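Local coordinates for monosaccharide-transporting ATPase (Actinobacillus succinogenes, PDB 5DTE), which binds D-allose in the cleft between its two lobes and probably serves as the periplasmic sugar-binding component of an ABC transporter, at residues G142-I153 / G177-I188; E67-V77 / V90-A101. One frame throughout, in Å; residues are numbered along the deposited sequence.

Contact 1 (G142-I153 / G177-I188); sequences GYLEAKNLAEAI and GALKAFAEYPDI
The axes of helices 142-152 and 177-182 approach to 7.1 Å and cross at -41°, closely enough that Y143 CA lies 3.3 Å from G177 O in a CA-H...O contact, with the backbones of G142 and G177 facing each other and no side chain between them. Alanines fill the next turn. A146 CB is set against A178, A181 CB and the outer end of the F182 ring, whose CZ is 3.5 Å away. The helix of 177-182 belongs to the beta-alpha-beta crossover from strand 157-163 to strand 188-195, and it packs beside helix 138-152 against one sheet of this periplasmic binding protein fold, with A146 and A178 both touching F221. Further along the chain, the type I turn F182-Y185 presents Y185 to A150, whose CB stands over one face of the ring, 3.8 Å from its centroid. I188 CD1 closes on A150 from further along, 3.6 Å from its CB. Polar groups border this apolar strip. With CG anti to its backbone nitrogen (chi1 176°), Y143 points its ring toward E184, and its OH donates to E184 OE2 on the syn side but 23° out of the carboxylate plane (3.0 Å). K147 NZ forms a loose salt bridge with E184 OE1 (3.3 Å) and a weak bond to the hydroxyl of Y185, which in turn donates to E151 OE1, a bond whose modelled length is doubtful.

Contact 2 (E67-V77 / V90-A101); sequences EDSTEQLVGLV and VTPNDSIAFIPA. With ALL (beta-D-allopyranose), chain E.
The F98 ring is sandwiched between V74 and P92: V74 CG2 lies over one face, 3.7 Å from the ring centroid and 17° off its normal, and P92 CA covers the opposite face near the rim. L73 CB meets the edge in the ring plane, 3.5 Å from F98 CZ, while V77 CG2 comes up to the same rim at longer range. V74 places its two methyls differently: CG2, anti to the carbonyl carbon, takes the ring, and CG1 turns to A101 CB. T70 CG2 packs on A97 CB (3.4 Å), and T70 OG1 gives a weak hydrogen bond to N93 O (3.1 Å). The N93 side chain lies close to the backbone carbonyl oxygens of E67 and S69, and L73 CD2 touches its amide nitrogen. D94 shapes the loop itself: its OD2 accepts the backbone N-H of I96 through the anti lone pair and that of A97 from above the carboxylate plane; the first bond makes an Asx turn, and the two together an Asx motif, ahead of helix 99-105. E67, extended beyond CG, carries the segment into the sugar site, where its OE1 accepts a hydrogen bond from O6 of the allopyranose (2.8 Å). V90, on strand 87-90 between strands 28-33 and 112-115 in the parallel sheet, meets V77 and L32; helix 70-82, the crossover from strand 58-63 to strand 87-90, packs over strand 28-33, which lies between them, with L73 and V77 on L32.

In the fold
Contacts 1 and 2 belong to different parallel sheets, that of strand 157-163 and that of strand 87-90, and so to the two lobes of the binding protein, on opposite sides of the chain's centre. Their centres are 33 Å apart and their nearest atoms about 16 Å, without touching. The allopyranose lies in the cleft between the lobes. Contact 2 reaches it directly through E67, which also touches W198, another pocket residue. Contact 1 includes none of the pocket residues: G142 is about 11 Å from the sugar, but helix 169-182, whose later part lies in segment 177-188, carries R174, hydrogen-bonded to the same ligand.

Contact 1 (G142-I153 / G177-I188)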
loop_
_atom_site.group_PDB
_atom_site.type_symbol
_atom_site.label_atom_id
_atom_site.label_comp_id
_atom_site.label_asym_id
_atom_site.label_seq_id
_atom_site.Cartn_x
_atom_site.Cartn_y
_atom_site.Cartn_z
ATOM N N GLY A 142 1.138 -7.816 6.427
ATOM C CA GLY A 142 2.505 -7.968 6.902
ATOM C C GLY A 142 2.717 -9.215 7.762
ATOM O O GLY A 142 3.719 -9.934 7.620
ATOM N N TYR A 143 1.786 -9.474 8.673
ATOM C CA TYR A 143 1.821 -10.710 9.431
ATOM C C TYR A 143 1.887 -11.898 8.487
ATOM O O TYR A 143 2.782 -12.723 8.586
ATOM C CB TYR A 143 0.600 -10.836 10.337
ATOM C CG TYR A 143 0.517 -12.159 11.087
ATOM C CD1 TYR A 143 1.226 -12.356 12.273
ATOM C CD2 TYR A 143 -0.273 -13.211 10.609
ATOM C CE1 TYR A 143 1.152 -13.551 12.958
ATOM C CE2 TYR A 143 -0.350 -14.417 11.296
ATOM C CZ TYR A 143 0.362 -14.578 12.468
ATOM O OH TYR A 143 0.287 -15.772 13.154
ATOM N N LEU A 144 0.943 -11.979 7.561
ATOM C CA LEU A 144 0.973 -13.061 6.586
ATOM C C LEU A 144 2.289 -13.086 5.799
ATOM O O LEU A 144 2.801 -14.154 5.509
ATOM C CB LEU A 144 -0.212 -12.956 5.622
ATOM C CG LEU A 144 -1.603 -13.419 6.078
ATOM C CD1 LEU A 144 -2.706 -12.766 5.234
ATOM C CD2 LEU A 144 -1.718 -14.931 6.008
ATOM N N GLU A 145 2.837 -11.916 5.471
ATOM C CA GLU A 145 4.035 -11.825 4.640
ATOM C C GLU A 145 5.291 -12.180 5.422
ATOM O O GLU A 145 6.201 -12.816 4.891
ATOM C CB GLU A 145 4.188 -10.416 4.040
ATOM C CG GLU A 145 5.534 -10.180 3.302
ATOM C CD GLU A 145 5.867 -8.707 3.052
ATOM O OE1 GLU A 145 4.952 -7.870 2.887
ATOM O OE2 GLU A 145 7.063 -8.378 3.006
ATOM N N ALA A 146 5.360 -11.755 6.677
ATOM C CA ALA A 146 6.526 -12.078 7.493
ATOM C C ALA A 146 6.540 -13.570 7.783
ATOM O O ALA A 146 7.569 -14.238 7.690
ATOM C CB ALA A 146 6.517 -11.280 8.783
ATOM N N LYS A 147 5.359 -14.079 8.104
ATOM C CA LYS A 147 5.186 -15.463 8.502
ATOM C C LYS A 147 5.678 -16.399 7.423
ATOM O O LYS A 147 6.258 -17.439 7.724
ATOM C CB LYS A 147 3.719 -15.752 8.828
ATOM C CG LYS A 147 3.529 -16.953 9.735
ATOM C CD LYS A 147 2.202 -16.898 10.472
ATOM C CE LYS A 147 1.978 -18.163 11.280
ATOM N NZ LYS A 147 3.258 -18.683 11.832
ATOM N N ASN A 148 5.466 -16.016 6.171
ATOM C CA ASN A 148 5.843 -16.843 5.035
ATOM C C ASN A 148 7.361 -16.909 4.864
ATOM O O ASN A 148 7.925 -17.969 4.586
ATOM C CB ASN A 148 5.177 -16.305 3.773
ATOM C CG ASN A 148 5.349 -17.219 2.578
ATOM O OD1 ASN A 148 6.218 -16.996 1.732
ATOM N ND2 ASN A 148 4.504 -18.245 2.488
ATOM N N LEU A 149 8.015 -15.767 5.053
ATOM C CA LEU A 149 9.469 -15.660 4.983
ATOM C C LEU A 149 10.146 -16.315 6.189
ATOM O O LEU A 149 11.229 -16.894 6.059
ATOM C CB LEU A 149 9.875 -14.186 4.892
ATOM C CG LEU A 149 11.352 -13.786 4.985
ATOM C CD1 LEU A 149 12.065 -14.030 3.657
ATOM C CD2 LEU A 149 11.503 -12.330 5.458
ATOM N N ALA A 150 9.519 -16.200 7.361
ATOM C CA ALA A 150 10.026 -16.848 8.574
ATOM C C ALA A 150 10.154 -18.332 8.344
ATOM O O ALA A 150 11.209 -18.912 8.576
ATOM C CB ALA A 150 9.122 -16.579 9.754
ATOM N N GLU A 151 9.069 -18.929 7.861
ATOM C CA GLU A 151 9.055 -20.323 7.431
ATOM C C GLU A 151 10.078 -20.621 6.331
ATOM O O GLU A 151 10.776 -21.632 6.390
ATOM C CB GLU A 151 7.652 -20.696 6.962
ATOM C CG GLU A 151 6.623 -20.616 8.078
ATOM C CD GLU A 151 6.604 -21.858 8.954
ATOM O OE1 GLU A 151 6.631 -21.717 10.201
ATOM O OE2 GLU A 151 6.546 -22.976 8.388
ATOM N N ALA A 152 10.176 -19.729 5.347
ATOM C CA ALA A 152 11.099 -19.894 4.214
ATOM C C ALA A 152 12.585 -19.936 4.596
ATOM O O ALA A 152 13.354 -20.686 3.991
ATOM C CB ALA A 152 10.869 -18.786 3.201
ATOM N N ILE A 153 13.001 -19.137 5.581
ATOM C CA ILE A 153 14.408 -19.144 5.973
ATOM C C ILE A 153 14.660 -20.120 7.108
ATOM O O ILE A 153 15.718 -20.106 7.735
ATOM C CB ILE A 153 14.913 -17.753 6.377
ATOM C CG1 ILE A 153 14.195 -17.238 7.624
ATOM C CG2 ILE A 153 14.756 -16.806 5.226
ATOM C CD1 ILE A 153 15.048 -16.263 8.461
ATOM N N GLY A 177 2.679 -5.783 11.931
ATOM C CA GLY A 177 2.326 -7.103 11.433
ATOM C C GLY A 177 3.518 -8.049 11.354
ATOM O O GLY A 177 3.466 -9.175 11.841
ATOM N N ALA A 178 4.598 -7.585 10.737
ATOM C CA ALA A 178 5.824 -8.364 10.658
ATOM C C ALA A 178 6.345 -8.710 12.061
ATOM O O ALA A 178 6.575 -9.886 12.370
ATOM C CB ALA A 178 6.878 -7.609 9.867
ATOM N N LEU A 179 6.510 -7.682 12.895
ATOM C CA LEU A 179 7.011 -7.848 14.259
ATOM C C LEU A 179 6.258 -8.939 15.011
ATOM O O LEU A 179 6.874 -9.795 15.650
ATOM C CB LEU A 179 6.928 -6.527 15.042
ATOM C CG LEU A 179 7.897 -5.385 14.675
ATOM C CD1 LEU A 179 7.797 -4.233 15.665
ATOM C CD2 LEU A 179 9.342 -5.872 14.573
ATOM N N LYS A 180 4.933 -8.923 14.916
ATOM C CA LYS A 180 4.129 -9.924 15.607
ATOM C C LYS A 180 4.471 -11.333 15.145
ATOM O O LYS A 180 4.474 -12.273 15.929
ATOM C CB LYS A 180 2.635 -9.674 15.399
ATOM C CG LYS A 180 1.792 -10.686 16.144
ATOM C CD LYS A 180 0.503 -10.994 15.429
ATOM C CE LYS A 180 -0.277 -12.082 16.147
ATOM N NZ LYS A 180 -1.753 -11.814 16.109
ATOM N N ALA A 181 4.772 -11.466 13.862
ATOM C CA ALA A 181 5.025 -12.760 13.261
ATOM C C ALA A 181 6.381 -13.378 13.653
ATOM O O ALA A 181 6.455 -14.589 13.901
ATOM C CB ALA A 181 4.925 -12.640 11.766
ATOM N N PHE A 182 7.454 -12.580 13.690
ATOM C CA PHE A 182 8.777 -13.123 14.033
ATOM C C PHE A 182 8.820 -13.408 15.519
ATOM O O PHE A 182 9.577 -14.267 15.988
ATOM C CB PHE A 182 9.921 -12.166 13.649
ATOM C CG PHE A 182 9.933 -11.786 12.195
ATOM C CD1 PHE A 182 9.715 -12.734 11.214
ATOM C CD2 PHE A 182 10.128 -10.473 11.815
ATOM C CE1 PHE A 182 9.707 -12.381 9.890
ATOM C CE2 PHE A 182 10.110 -10.127 10.501
ATOM C CZ PHE A 182 9.900 -11.088 9.535
ATOM N N ALA A 183 7.989 -12.679 16.261
ATOM C CA ALA A 183 7.864 -12.875 17.700
ATOM C C ALA A 183 7.425 -14.308 18.000
ATOM O O ALA A 183 7.588 -14.779 19.117
ATOM C CB ALA A 183 6.881 -11.871 18.298
ATOM N N GLU A 184 6.889 -14.996 16.991
ATOM C CA GLU A 184 6.461 -16.387 17.118
ATOM C C GLU A 184 7.609 -17.358 16.846
ATOM O O GLU A 184 7.512 -18.563 17.137
ATOM C CB GLU A 184 5.288 -16.685 16.173
ATOM C CG GLU A 184 4.025 -15.908 16.506
ATOM C CD GLU A 184 2.850 -16.275 15.619
ATOM O OE1 GLU A 184 2.990 -17.232 14.820
ATOM O OE2 GLU A 184 1.792 -15.600 15.726
ATOM N N TYR A 185 8.697 -16.826 16.296
ATOM C CA TYR A 185 9.876 -17.632 16.001
ATOM C C TYR A 185 11.062 -17.169 16.833
ATOM O O TYR A 185 11.840 -16.323 16.374
ATOM C CB TYR A 185 10.201 -17.564 14.506
ATOM C CG TYR A 185 9.080 -18.086 13.637
ATOM C CD1 TYR A 185 9.092 -19.399 13.174
ATOM C CD2 TYR A 185 7.995 -17.276 13.302
ATOM C CE1 TYR A 185 8.068 -19.891 12.388
ATOM C CE2 TYR A 185 6.961 -17.761 12.519
ATOM C CZ TYR A 185 7.006 -19.074 12.068
ATOM O OH TYR A 185 5.992 -19.569 11.289
ATOM N N PRO A 186 11.197 -17.712 18.066
ATOM C CA PRO A 186 12.256 -17.343 19.015
ATOM C C PRO A 186 13.660 -17.493 18.441
ATOM O O PRO A 186 14.599 -16.944 19.010
ATOM C CB PRO A 186 12.038 -18.315 20.178
ATOM C CG PRO A 186 10.593 -18.590 20.154
ATOM C CD PRO A 186 10.242 -18.651 18.681
ATOM N N ASP A 187 13.795 -18.220 17.335
ATOM C CA ASP A 187 15.087 -18.378 16.676
ATOM C C ASP A 187 15.240 -17.401 15.523
ATOM O O ASP A 187 16.226 -17.457 14.779
ATOM C CB ASP A 187 15.273 -19.806 16.169
ATOM C CG ASP A 187 15.938 -20.701 17.187
ATOM O OD1 ASP A 187 16.405 -20.180 18.218
ATOM O OD2 ASP A 187 16.014 -21.924 16.943
ATOM N N ILE A 188 14.250 -16.525 15.359
ATOM C CA ILE A 188 14.411 -15.383 14.469
ATOM C C ILE A 188 14.426 -14.096 15.271
ATOM O O ILE A 188 13.538 -13.845 16.104
ATOM C CB ILE A 188 13.320 -15.283 13.396
ATOM C CG1 ILE A 188 13.333 -16.524 12.485
ATOM C CG2 ILE A 188 13.544 -14.018 12.592
ATOM C CD1 ILE A 188 12.405 -16.462 11.254
#

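Contact 2 (E67-V77 / V90-A101)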
loop_
_atom_site.group_PDB
_atom_site.type_symbol
_atom_site.label_atom_id
_atom_site.label_comp_id
_atom_site.label_asym_id
_atom_site.label_seq_id
_atom_site.Cartn_x
_atom_site.Cartn_y
_atom_site.Cartn_z
ATOM N N GLU A 67 5.144 12.944 -3.277
ATOM C CA GLU A 67 4.281 11.948 -2.673
ATOM C C GLU A 67 3.876 12.405 -1.289
ATOM O O GLU A 67 2.752 12.164 -0.871
ATOM C CB GLU A 67 4.968 10.586 -2.609
ATOM C CG GLU A 67 4.002 9.460 -2.266
ATOM C CD GLU A 67 4.630 8.072 -2.318
ATOM O OE1 GLU A 67 4.014 7.134 -1.765
ATOM O OE2 GLU A 67 5.728 7.917 -2.903
ATOM N N ASP A 68 4.788 13.099 -0.605
ATOM C CA ASP A 68 4.580 13.509 0.788
ATOM C C ASP A 68 3.953 14.898 0.986
ATOM O O ASP A 68 3.725 15.305 2.119
ATOM C CB ASP A 68 5.905 13.444 1.565
ATOM C CG ASP A 68 7.038 14.158 0.860
ATOM O OD1 ASP A 68 6.781 14.829 -0.153
ATOM O OD2 ASP A 68 8.190 14.059 1.329
ATOM N N SER A 69 3.653 15.627 -0.083
ATOM C CA SER A 69 3.012 16.919 0.126
ATOM C C SER A 69 1.540 16.722 0.394
ATOM O O SER A 69 0.749 16.510 -0.529
ATOM C CB SER A 69 3.193 17.864 -1.053
ATOM O OG SER A 69 2.824 19.178 -0.654
ATOM N N THR A 70 1.195 16.783 1.674
ATOM C CA THR A 70 -0.181 16.684 2.128
ATOM C C THR A 70 -1.043 17.857 1.672
ATOM O O THR A 70 -2.138 17.656 1.178
ATOM C CB THR A 70 -0.242 16.612 3.662
ATOM O OG1 THR A 70 0.338 15.380 4.117
ATOM C CG2 THR A 70 -1.689 16.730 4.144
ATOM N N GLU A 71 -0.541 19.076 1.849
ATOM C CA GLU A 71 -1.314 20.296 1.599
ATOM C C GLU A 71 -1.863 20.341 0.201
ATOM O O GLU A 71 -3.043 20.627 -0.005
ATOM C CB GLU A 71 -0.460 21.549 1.834
ATOM C CG GLU A 71 -0.255 21.914 3.297
ATOM C CD GLU A 71 0.724 20.993 4.027
ATOM O OE1 GLU A 71 1.329 20.111 3.376
ATOM O OE2 GLU A 71 0.896 21.165 5.258
ATOM N N GLN A 72 -0.987 20.065 -0.756
ATOM C CA GLN A 72 -1.325 20.122 -2.173
ATOM C C GLN A 72 -2.442 19.151 -2.549
ATOM O O GLN A 72 -3.267 19.453 -3.418
ATOM C CB GLN A 72 -0.082 19.835 -3.009
ATOM C CG GLN A 72 -0.348 19.626 -4.479
ATOM C CD GLN A 72 0.900 19.209 -5.198
ATOM O OE1 GLN A 72 0.869 18.864 -6.382
ATOM N NE2 GLN A 72 2.022 19.227 -4.477
ATOM N N LEU A 73 -2.469 17.993 -1.889
ATOM C CA LEU A 73 -3.496 16.991 -2.156
ATOM C C LEU A 73 -4.863 17.436 -1.648
ATOM O O LEU A 73 -5.877 17.260 -2.335
ATOM C CB LEU A 73 -3.127 15.651 -1.534
ATOM C CG LEU A 73 -4.052 14.521 -2.015
ATOM C CD1 LEU A 73 -4.366 14.637 -3.520
ATOM C CD2 LEU A 73 -3.472 13.150 -1.693
ATOM N N VAL A 74 -4.882 17.988 -0.437
ATOM C CA VAL A 74 -6.064 18.637 0.103
ATOM C C VAL A 74 -6.475 19.737 -0.853
ATOM O O VAL A 74 -7.649 19.916 -1.148
ATOM C CB VAL A 74 -5.806 19.253 1.481
ATOM C CG1 VAL A 74 -7.056 19.961 1.974
ATOM C CG2 VAL A 74 -5.329 18.201 2.474
ATOM N N GLY A 75 -5.484 20.473 -1.333
ATOM C CA GLY A 75 -5.715 21.463 -2.362
ATOM C C GLY A 75 -6.576 20.870 -3.448
ATOM O O GLY A 75 -7.592 21.427 -3.804
ATOM N N LEU A 76 -6.184 19.699 -3.929
ATOM C CA LEU A 76 -6.884 19.016 -5.011
ATOM C C LEU A 76 -8.308 18.576 -4.663
ATOM O O LEU A 76 -9.216 18.678 -5.499
ATOM C CB LEU A 76 -6.074 17.797 -5.449
ATOM C CG LEU A 76 -4.691 18.133 -5.976
ATOM C CD1 LEU A 76 -3.935 16.849 -6.281
ATOM C CD2 LEU A 76 -4.811 19.034 -7.198
ATOM N N VAL A 77 -8.502 18.060 -3.450
ATOM C CA VAL A 77 -9.823 17.599 -3.055
ATOM C C VAL A 77 -10.807 18.749 -3.092
ATOM O O VAL A 77 -11.863 18.656 -3.718
ATOM C CB VAL A 77 -9.835 16.989 -1.662
ATOM C CG1 VAL A 77 -11.275 16.758 -1.218
ATOM C CG2 VAL A 77 -9.072 15.698 -1.655
ATOM N N VAL A 90 -10.334 9.480 -3.041
ATOM C CA VAL A 90 -9.031 10.002 -2.687
ATOM C C VAL A 90 -8.236 8.987 -1.862
ATOM O O VAL A 90 -8.790 8.255 -1.031
ATOM C CB VAL A 90 -9.150 11.349 -1.924
ATOM C CG1 VAL A 90 -9.637 11.142 -0.499
ATOM C CG2 VAL A 90 -7.828 12.055 -1.913
ATOM N N THR A 91 -6.934 8.934 -2.151
ATOM C CA THR A 91 -5.948 8.158 -1.408
ATOM C C THR A 91 -5.138 9.133 -0.569
ATOM O O THR A 91 -4.146 9.684 -1.050
ATOM C CB THR A 91 -5.007 7.407 -2.335
ATOM O OG1 THR A 91 -4.151 8.358 -2.984
ATOM C CG2 THR A 91 -5.798 6.659 -3.397
ATOM N N PRO A 92 -5.576 9.373 0.678
ATOM C CA PRO A 92 -5.008 10.400 1.555
ATOM C C PRO A 92 -3.499 10.330 1.752
ATOM O O PRO A 92 -2.845 9.384 1.339
ATOM C CB PRO A 92 -5.733 10.153 2.876
ATOM C CG PRO A 92 -7.051 9.693 2.449
ATOM C CD PRO A 92 -6.787 8.786 1.273
ATOM N N ASN A 93 -2.993 11.362 2.420
ATOM C CA ASN A 93 -1.594 11.737 2.464
ATOM C C ASN A 93 -1.198 11.949 3.906
ATOM O O ASN A 93 -0.075 12.342 4.222
ATOM C CB ASN A 93 -1.380 13.028 1.675
ATOM C CG ASN A 93 -0.363 12.877 0.591
ATOM O OD1 ASN A 93 0.372 11.890 0.563
ATOM N ND2 ASN A 93 -0.298 13.857 -0.309
ATOM N N ASP A 94 -2.158 11.686 4.776
ATOM C CA ASP A 94 -2.076 12.079 6.163
ATOM C C ASP A 94 -3.391 11.653 6.806
ATOM O O ASP A 94 -4.459 11.977 6.295
ATOM C CB ASP A 94 -1.849 13.587 6.264
ATOM C CG ASP A 94 -1.421 14.019 7.631
ATOM O OD1 ASP A 94 -0.359 14.673 7.714
ATOM O OD2 ASP A 94 -2.147 13.728 8.609
ATOM N N SER A 95 -3.336 10.915 7.905
ATOM C CA SER A 95 -4.562 10.312 8.423
ATOM C C SER A 95 -5.510 11.368 8.989
ATOM O O SER A 95 -6.727 11.149 9.107
ATOM C CB SER A 95 -4.231 9.257 9.488
ATOM O OG SER A 95 -3.278 9.742 10.422
ATOM N N ILE A 96 -4.951 12.530 9.306
ATOM C CA ILE A 96 -5.684 13.546 10.041
ATOM C C ILE A 96 -5.948 14.812 9.229
ATOM O O ILE A 96 -7.038 15.380 9.289
ATOM C CB ILE A 96 -4.926 13.882 11.320
ATOM C CG1 ILE A 96 -4.885 12.631 12.193
ATOM C CG2 ILE A 96 -5.554 15.075 12.035
ATOM C CD1 ILE A 96 -4.397 12.857 13.588
ATOM N N ALA A 97 -4.957 15.223 8.445
ATOM C CA ALA A 97 -5.032 16.454 7.657
ATOM C C ALA A 97 -6.257 16.561 6.761
ATOM O O ALA A 97 -6.754 17.658 6.526
ATOM C CB ALA A 97 -3.792 16.591 6.821
ATOM N N PHE A 98 -6.737 15.425 6.261
ATOM C CA PHE A 98 -7.864 15.413 5.323
ATOM C C PHE A 98 -9.255 15.417 5.957
ATOM O O PHE A 98 -10.256 15.426 5.252
ATOM C CB PHE A 98 -7.751 14.204 4.392
ATOM C CG PHE A 98 -6.661 14.339 3.372
ATOM C CD1 PHE A 98 -5.351 14.034 3.700
ATOM C CD2 PHE A 98 -6.943 14.790 2.090
ATOM C CE1 PHE A 98 -4.345 14.167 2.773
ATOM C CE2 PHE A 98 -5.945 14.925 1.156
ATOM C CZ PHE A 98 -4.639 14.610 1.497
ATOM N N ILE A 99 -9.334 15.411 7.279
ATOM C CA ILE A 99 -10.640 15.409 7.923
ATOM C C ILE A 99 -11.469 16.683 7.644
ATOM O O ILE A 99 -12.640 16.575 7.302
ATOM C CB ILE A 99 -10.497 15.187 9.441
ATOM C CG1 ILE A 99 -10.160 13.728 9.710
ATOM C CG2 ILE A 99 -11.765 15.576 10.183
ATOM C CD1 ILE A 99 -10.006 13.438 11.168
ATOM N N PRO A 100 -10.875 17.889 7.772
ATOM C CA PRO A 100 -11.715 19.051 7.462
ATOM C C PRO A 100 -12.153 19.058 6.011
ATOM O O PRO A 100 -13.222 19.583 5.694
ATOM C CB PRO A 100 -10.800 20.237 7.755
ATOM C CG PRO A 100 -9.801 19.707 8.709
ATOM C CD PRO A 100 -9.551 18.304 8.266
ATOM N N ALA A 101 -11.337 18.458 5.152
ATOM C CA ALA A 101 -11.654 18.333 3.736
ATOM C C ALA A 101 -12.872 17.446 3.510
ATOM O O ALA A 101 -13.781 17.806 2.758
ATOM C CB ALA A 101 -10.459 17.781 2.979
HETATM C C1 ALL E . 0.984 2.433 0.333
HETATM C C2 ALL E . 0.280 1.492 -0.625
HETATM C C3 ALL E . 1.224 0.801 -1.537
HETATM C C4 ALL E . 2.218 1.736 -2.152
HETATM C C5 ALL E . 2.947 2.454 -1.029
HETATM C C6 ALL E . 4.107 3.275 -1.490
HETATM O O1 ALL E . 0.087 3.231 1.002
HETATM O O2 ALL E . -0.396 0.489 0.166
HETATM O O3 ALL E . 1.968 -0.197 -0.770
HETATM O O4 ALL E . 3.145 1.004 -2.968
HETATM O O5 ALL E . 1.971 3.309 -0.367
HETATM O O6 ALL E . 3.628 4.423 -2.159
#